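Local coordinates for protein alkane monooxygenase (Geobacillus thermodenitrificans, PDB 3B9O) that belongs to the luciferase-like monooxygenase family of TIM-barrel proteins and has flavin mononucleotide bound in its pocket, at residues A[214-226]-A[411-424]. Numbering follows the deposited sequence.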
loop_
_atom_site.group_PDB
_atom_site.type_symbol
_atom_site.label_atom_id
_atom_site.label_comp_id
_atom_site.label_asym_id
_atom_site.label_seq_id
_atom_site.Cartn_x
_atom_site.Cartn_y
_atom_site.Cartn_z
ATOM N N CYS A 214 9.843 -22.565 4.226
ATOM C CA CYS A 214 8.857 -22.793 3.169
ATOM C C CYS A 214 9.479 -23.166 1.818
ATOM O O CYS A 214 10.597 -22.753 1.456
ATOM C CB CYS A 214 7.962 -21.534 2.992
ATOM S SG CYS A 214 7.442 -20.776 4.517
ATOM N N GLU A 215 8.740 -23.951 1.058
ATOM C CA GLU A 215 9.171 -24.345 -0.274
ATOM C C GLU A 215 8.881 -23.201 -1.234
ATOM O O GLU A 215 8.044 -22.338 -0.898
ATOM C CB GLU A 215 8.485 -25.621 -0.717
ATOM C CG GLU A 215 6.962 -25.463 -1.094
ATOM C CD GLU A 215 6.369 -26.814 -1.463
ATOM O OE1 GLU A 215 6.481 -27.154 -2.664
ATOM O OE2 GLU A 215 5.818 -27.532 -0.564
ATOM N N PRO A 216 9.585 -23.168 -2.403
ATOM C CA PRO A 216 9.314 -22.117 -3.421
ATOM C C PRO A 216 7.812 -21.968 -3.792
ATOM O O PRO A 216 7.105 -22.963 -4.059
ATOM C CB PRO A 216 10.170 -22.532 -4.630
ATOM C CG PRO A 216 11.315 -23.317 -4.026
ATOM C CD PRO A 216 10.706 -24.051 -2.802
ATOM N N SER A 217 7.360 -20.711 -3.768
ATOM C CA SER A 217 5.955 -20.385 -4.037
ATOM C C SER A 217 5.945 -19.698 -5.413
ATOM O O SER A 217 7.068 -19.426 -5.946
ATOM C CB SER A 217 5.442 -19.501 -2.919
ATOM O OG SER A 217 6.174 -18.263 -2.921
ATOM N N PRO A 218 4.743 -19.433 -6.017
ATOM C CA PRO A 218 4.688 -18.923 -7.407
ATOM C C PRO A 218 5.533 -17.678 -7.709
ATOM O O PRO A 218 6.250 -17.666 -8.684
ATOM C CB PRO A 218 3.170 -18.667 -7.616
ATOM C CG PRO A 218 2.560 -19.740 -6.779
ATOM C CD PRO A 218 3.359 -19.623 -5.499
ATOM N N GLN A 219 5.462 -16.660 -6.860
ATOM C CA GLN A 219 6.241 -15.435 -7.023
ATOM C C GLN A 219 7.590 -15.449 -6.320
ATOM O O GLN A 219 8.438 -14.585 -6.611
ATOM C CB GLN A 219 5.446 -14.266 -6.472
ATOM C CG GLN A 219 4.197 -13.960 -7.264
ATOM C CD GLN A 219 3.490 -12.697 -6.802
ATOM O OE1 GLN A 219 3.052 -12.594 -5.659
ATOM N NE2 GLN A 219 3.321 -11.777 -7.696
ATOM N N ARG A 220 7.725 -16.360 -5.349
ATOM C CA ARG A 220 8.793 -16.411 -4.342
ATOM C C ARG A 220 8.818 -15.167 -3.457
ATOM O O ARG A 220 8.409 -15.254 -2.308
ATOM C CB ARG A 220 10.191 -16.736 -4.934
ATOM C CG ARG A 220 10.400 -18.206 -5.457
ATOM C CD ARG A 220 11.876 -18.224 -5.917
ATOM N NE ARG A 220 12.435 -19.523 -6.264
ATOM C CZ ARG A 220 13.092 -20.307 -5.413
ATOM N NH1 ARG A 220 13.234 -19.949 -4.146
ATOM N NH2 ARG A 220 13.613 -21.460 -5.839
ATOM N N THR A 221 9.336 -14.038 -3.962
ATOM C CA THR A 221 9.248 -12.746 -3.272
ATOM C C THR A 221 7.889 -12.095 -3.646
ATOM O O THR A 221 7.541 -12.027 -4.837
ATOM C CB THR A 221 10.440 -11.828 -3.642
ATOM O OG1 THR A 221 11.669 -12.469 -3.265
ATOM C CG2 THR A 221 10.315 -10.442 -3.021
ATOM N N PRO A 222 7.123 -11.613 -2.643
ATOM C CA PRO A 222 5.868 -10.862 -2.968
ATOM C C PRO A 222 6.215 -9.627 -3.828
ATOM O O PRO A 222 7.356 -9.132 -3.773
ATOM C CB PRO A 222 5.360 -10.397 -1.595
ATOM C CG PRO A 222 5.996 -11.307 -0.603
ATOM C CD PRO A 222 7.364 -11.672 -1.197
ATOM N N VAL A 223 5.263 -9.139 -4.619
ATOM C CA VAL A 223 5.461 -7.877 -5.299
ATOM C C VAL A 223 5.803 -6.839 -4.245
ATOM O O VAL A 223 5.101 -6.722 -3.207
ATOM C CB VAL A 223 4.230 -7.457 -6.126
ATOM C CG1 VAL A 223 4.431 -6.018 -6.616
ATOM C CG2 VAL A 223 4.099 -8.395 -7.326
ATOM N N ILE A 224 6.895 -6.107 -4.473
ATOM C CA ILE A 224 7.386 -5.145 -3.466
ATOM C C ILE A 224 6.889 -3.723 -3.705
ATOM O O ILE A 224 7.229 -3.084 -4.695
ATOM C CB ILE A 224 8.967 -5.111 -3.386
ATOM C CG1 ILE A 224 9.548 -6.524 -3.153
ATOM C CG2 ILE A 224 9.408 -4.035 -2.271
ATOM C CD1 ILE A 224 9.095 -7.194 -1.819
ATOM N N TYR A 225 6.028 -3.243 -2.825
ATOM C CA TYR A 225 5.616 -1.844 -2.823
ATOM C C TYR A 225 6.415 -1.083 -1.801
ATOM O O TYR A 225 6.945 -1.683 -0.851
ATOM C CB TYR A 225 4.140 -1.731 -2.378
ATOM C CG TYR A 225 3.150 -1.836 -3.502
ATOM C CD1 TYR A 225 2.508 -0.680 -4.016
ATOM C CD2 TYR A 225 2.891 -3.080 -4.104
ATOM C CE1 TYR A 225 1.567 -0.781 -5.106
ATOM C CE2 TYR A 225 1.978 -3.199 -5.162
ATOM C CZ TYR A 225 1.303 -2.055 -5.652
ATOM O OH TYR A 225 0.383 -2.212 -6.695
ATOM N N GLN A 226 6.482 0.230 -1.993
ATOM C CA GLN A 226 7.044 1.140 -1.036
ATOM C C GLN A 226 6.179 2.390 -1.012
ATOM O O GLN A 226 5.621 2.807 -2.031
ATOM C CB GLN A 226 8.527 1.464 -1.336
ATOM C CG GLN A 226 9.226 2.160 -0.178
ATOM C CD GLN A 226 9.093 3.680 -0.230
ATOM O OE1 GLN A 226 9.359 4.363 0.769
ATOM N NE2 GLN A 226 8.670 4.227 -1.400
ATOM N N THR A 411 0.313 -14.739 -12.055
ATOM C CA THR A 411 0.584 -14.093 -10.774
ATOM C C THR A 411 0.350 -12.564 -10.845
ATOM O O THR A 411 0.221 -11.960 -11.934
ATOM C CB THR A 411 2.059 -14.351 -10.377
ATOM O OG1 THR A 411 2.896 -13.814 -11.397
ATOM C CG2 THR A 411 2.356 -15.838 -10.232
ATOM N N TYR A 412 0.297 -11.928 -9.683
ATOM C CA TYR A 412 0.195 -10.465 -9.651
ATOM C C TYR A 412 1.411 -9.820 -10.350
ATOM O O TYR A 412 1.254 -8.841 -11.107
ATOM C CB TYR A 412 0.054 -9.990 -8.186
ATOM C CG TYR A 412 -0.127 -8.495 -8.012
ATOM C CD1 TYR A 412 -0.877 -7.737 -8.929
ATOM C CD2 TYR A 412 0.416 -7.839 -6.900
ATOM C CE1 TYR A 412 -1.025 -6.337 -8.771
ATOM C CE2 TYR A 412 0.233 -6.434 -6.706
ATOM C CZ TYR A 412 -0.491 -5.708 -7.642
ATOM O OH TYR A 412 -0.656 -4.349 -7.475
ATOM N N ARG A 413 2.614 -10.343 -10.132
ATOM C CA ARG A 413 3.771 -9.743 -10.830
ATOM C C ARG A 413 3.591 -9.782 -12.365
ATOM O O ARG A 413 3.962 -8.836 -13.086
ATOM C CB ARG A 413 5.120 -10.354 -10.395
ATOM C CG ARG A 413 6.356 -9.711 -11.125
ATOM C CD ARG A 413 7.524 -9.384 -10.195
ATOM N NE ARG A 413 7.736 -10.533 -9.432
ATOM C CZ ARG A 413 7.855 -10.743 -8.115
ATOM N NH1 ARG A 413 8.015 -9.867 -7.118
ATOM N NH2 ARG A 413 7.903 -12.012 -7.848
ATOM N N GLU A 414 2.999 -10.858 -12.857
ATOM C CA GLU A 414 2.718 -10.958 -14.308
ATOM C C GLU A 414 1.631 -9.982 -14.787
ATOM O O GLU A 414 1.751 -9.419 -15.884
ATOM C CB GLU A 414 2.372 -12.386 -14.664
ATOM C CG GLU A 414 3.572 -13.325 -14.617
ATOM C CD GLU A 414 3.141 -14.772 -14.695
ATOM O OE1 GLU A 414 2.580 -15.295 -13.715
ATOM O OE2 GLU A 414 3.354 -15.377 -15.763
ATOM N N LYS A 415 0.614 -9.746 -13.954
ATOM C CA LYS A 415 -0.423 -8.741 -14.226
ATOM C C LYS A 415 0.192 -7.344 -14.324
ATOM O O LYS A 415 -0.302 -6.475 -15.079
ATOM C CB LYS A 415 -1.544 -8.799 -13.171
ATOM C CG LYS A 415 -2.382 -10.057 -13.341
ATOM C CD LYS A 415 -2.984 -10.545 -12.016
ATOM C CE LYS A 415 -4.294 -11.372 -12.267
ATOM N NZ LYS A 415 -3.980 -12.677 -12.837
ATOM N N LEU A 416 1.301 -7.151 -13.616
ATOM C CA LEU A 416 1.983 -5.853 -13.602
ATOM C C LEU A 416 3.047 -5.731 -14.718
ATOM O O LEU A 416 3.135 -4.697 -15.364
ATOM C CB LEU A 416 2.652 -5.582 -12.234
ATOM C CG LEU A 416 1.788 -5.228 -11.013
ATOM C CD1 LEU A 416 2.595 -5.345 -9.721
ATOM C CD2 LEU A 416 1.236 -3.797 -11.190
ATOM N N PHE A 417 3.853 -6.778 -14.913
ATOM C CA PHE A 417 5.086 -6.687 -15.721
ATOM C C PHE A 417 5.079 -7.618 -16.947
ATOM O O PHE A 417 6.031 -7.629 -17.721
ATOM C CB PHE A 417 6.323 -6.944 -14.858
ATOM C CG PHE A 417 6.560 -5.878 -13.791
ATOM C CD1 PHE A 417 6.142 -6.088 -12.484
ATOM C CD2 PHE A 417 7.143 -4.667 -14.119
ATOM C CE1 PHE A 417 6.331 -5.111 -11.488
ATOM C CE2 PHE A 417 7.363 -3.660 -13.127
ATOM C CZ PHE A 417 6.979 -3.895 -11.817
ATOM N N GLY A 418 4.013 -8.402 -17.118
ATOM C CA GLY A 418 3.870 -9.255 -18.295
ATOM C C GLY A 418 3.954 -10.747 -18.047
ATOM O O GLY A 418 4.682 -11.209 -17.169
ATOM N N LYS A 419 3.210 -11.500 -18.853
ATOM C CA LYS A 419 3.176 -12.968 -18.789
ATOM C C LYS A 419 4.607 -13.501 -18.819
ATOM O O LYS A 419 5.411 -13.006 -19.607
ATOM C CB LYS A 419 2.372 -13.527 -19.981
ATOM C CG LYS A 419 1.907 -14.971 -19.822
ATOM C CD LYS A 419 0.418 -15.119 -20.249
ATOM C CE LYS A 419 -0.110 -16.554 -20.047
ATOM N NZ LYS A 419 0.624 -17.298 -18.933
ATOM N N GLY A 420 4.915 -14.475 -17.958
ATOM C CA GLY A 420 6.287 -15.018 -17.791
ATOM C C GLY A 420 7.158 -14.288 -16.779
ATOM O O GLY A 420 8.151 -14.837 -16.318
ATOM N N ASN A 421 6.808 -13.049 -16.426
ATOM C CA ASN A 421 7.514 -12.342 -15.365
ATOM C C ASN A 421 6.904 -12.593 -13.993
ATOM O O ASN A 421 6.458 -11.663 -13.335
ATOM C CB ASN A 421 7.591 -10.837 -15.649
ATOM C CG ASN A 421 8.431 -10.522 -16.845
ATOM O OD1 ASN A 421 9.592 -10.896 -16.887
ATOM N ND2 ASN A 421 7.843 -9.874 -17.849
ATOM N N TYR A 422 6.884 -13.856 -13.574
ATOM C CA TYR A 422 6.327 -14.201 -12.283
ATOM C C TYR A 422 7.337 -14.023 -11.164
ATOM O O TYR A 422 6.959 -13.769 -10.034
ATOM C CB TYR A 422 5.740 -15.616 -12.267
ATOM C CG TYR A 422 6.588 -16.654 -12.954
ATOM C CD1 TYR A 422 7.593 -17.324 -12.259
ATOM C CD2 TYR A 422 6.372 -16.979 -14.295
ATOM C CE1 TYR A 422 8.385 -18.284 -12.886
ATOM C CE2 TYR A 422 7.133 -17.950 -14.931
ATOM C CZ TYR A 422 8.145 -18.592 -14.221
ATOM O OH TYR A 422 8.920 -19.553 -14.833
ATOM N N ARG A 423 8.619 -14.177 -11.481
ATOM C CA ARG A 423 9.660 -13.850 -10.508
ATOM C C ARG A 423 10.359 -12.521 -10.832
ATOM O O ARG A 423 10.210 -11.995 -11.947
ATOM C CB ARG A 423 10.625 -15.024 -10.310
ATOM C CG ARG A 423 9.994 -16.074 -9.344
ATOM C CD ARG A 423 10.207 -17.545 -9.732
ATOM N NE ARG A 423 9.319 -18.439 -8.958
ATOM C CZ ARG A 423 9.590 -19.714 -8.660
ATOM N NH1 ARG A 423 10.744 -20.279 -9.029
ATOM N NH2 ARG A 423 8.714 -20.423 -7.964
ATOM N N LEU A 424 11.012 -11.944 -9.814
ATOM C CA LEU A 424 11.741 -10.683 -9.915
ATOM C C LEU A 424 12.716 -10.675 -11.111
ATOM O O LEU A 424 13.389 -11.695 -11.366
ATOM C CB LEU A 424 12.543 -10.502 -8.637
ATOM C CG LEU A 424 12.232 -9.460 -7.550
ATOM C CD1 LEU A 424 10.986 -8.613 -7.731
ATOM C CD2 LEU A 424 12.348 -9.998 -6.126
HETATM O O HOH W 1 11.014 -13.541 -7.505
#
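V223 opens the barrel strand 223-227 of this TIM-barrel monooxygenase and packs on the short C-terminal helix 412-417, which lies across the N-terminal end of the strand. Its CG1, anti to the backbone N (chi1 171°), meets L416 CD1 at 3.7 Å, while CG2 reaches Y412 CD2. L416 CD1 also sits over one face of the Y412 ring, toward its rim, and C243 of the next barrel strand touches both V223 and L416. The Y412 side chain crosses that of Y225 at about a right angle, and Y225 OH donates to Y412 OH (2.5 Å), each hydroxyl lying at the edge of the other's ring, near its plane. Before the strand, T221 CB meets CD2 of L424, which follows the helix, at 3.6 Å.

R413 pins the polar side. Bent at chi2 and chi3, its chain turns the guanidinium so that NH1 and NH2 both donate to T221 O, at 3.2 and 3.0 Å; NH2 also bonds Y422 O, and E242 forms a salt bridge with NH1. A water links Q219 O to L424 N. At the outer edge R423 reaches two successive carbonyls, NE donating to P218 O. The CG of R220 lies over the R423 guanidinium, and R220 itself is salt-bridged to D178. R423 NH2 donates to S217 O at 2.8 Å from above the carbonyl plane, 40° out of it.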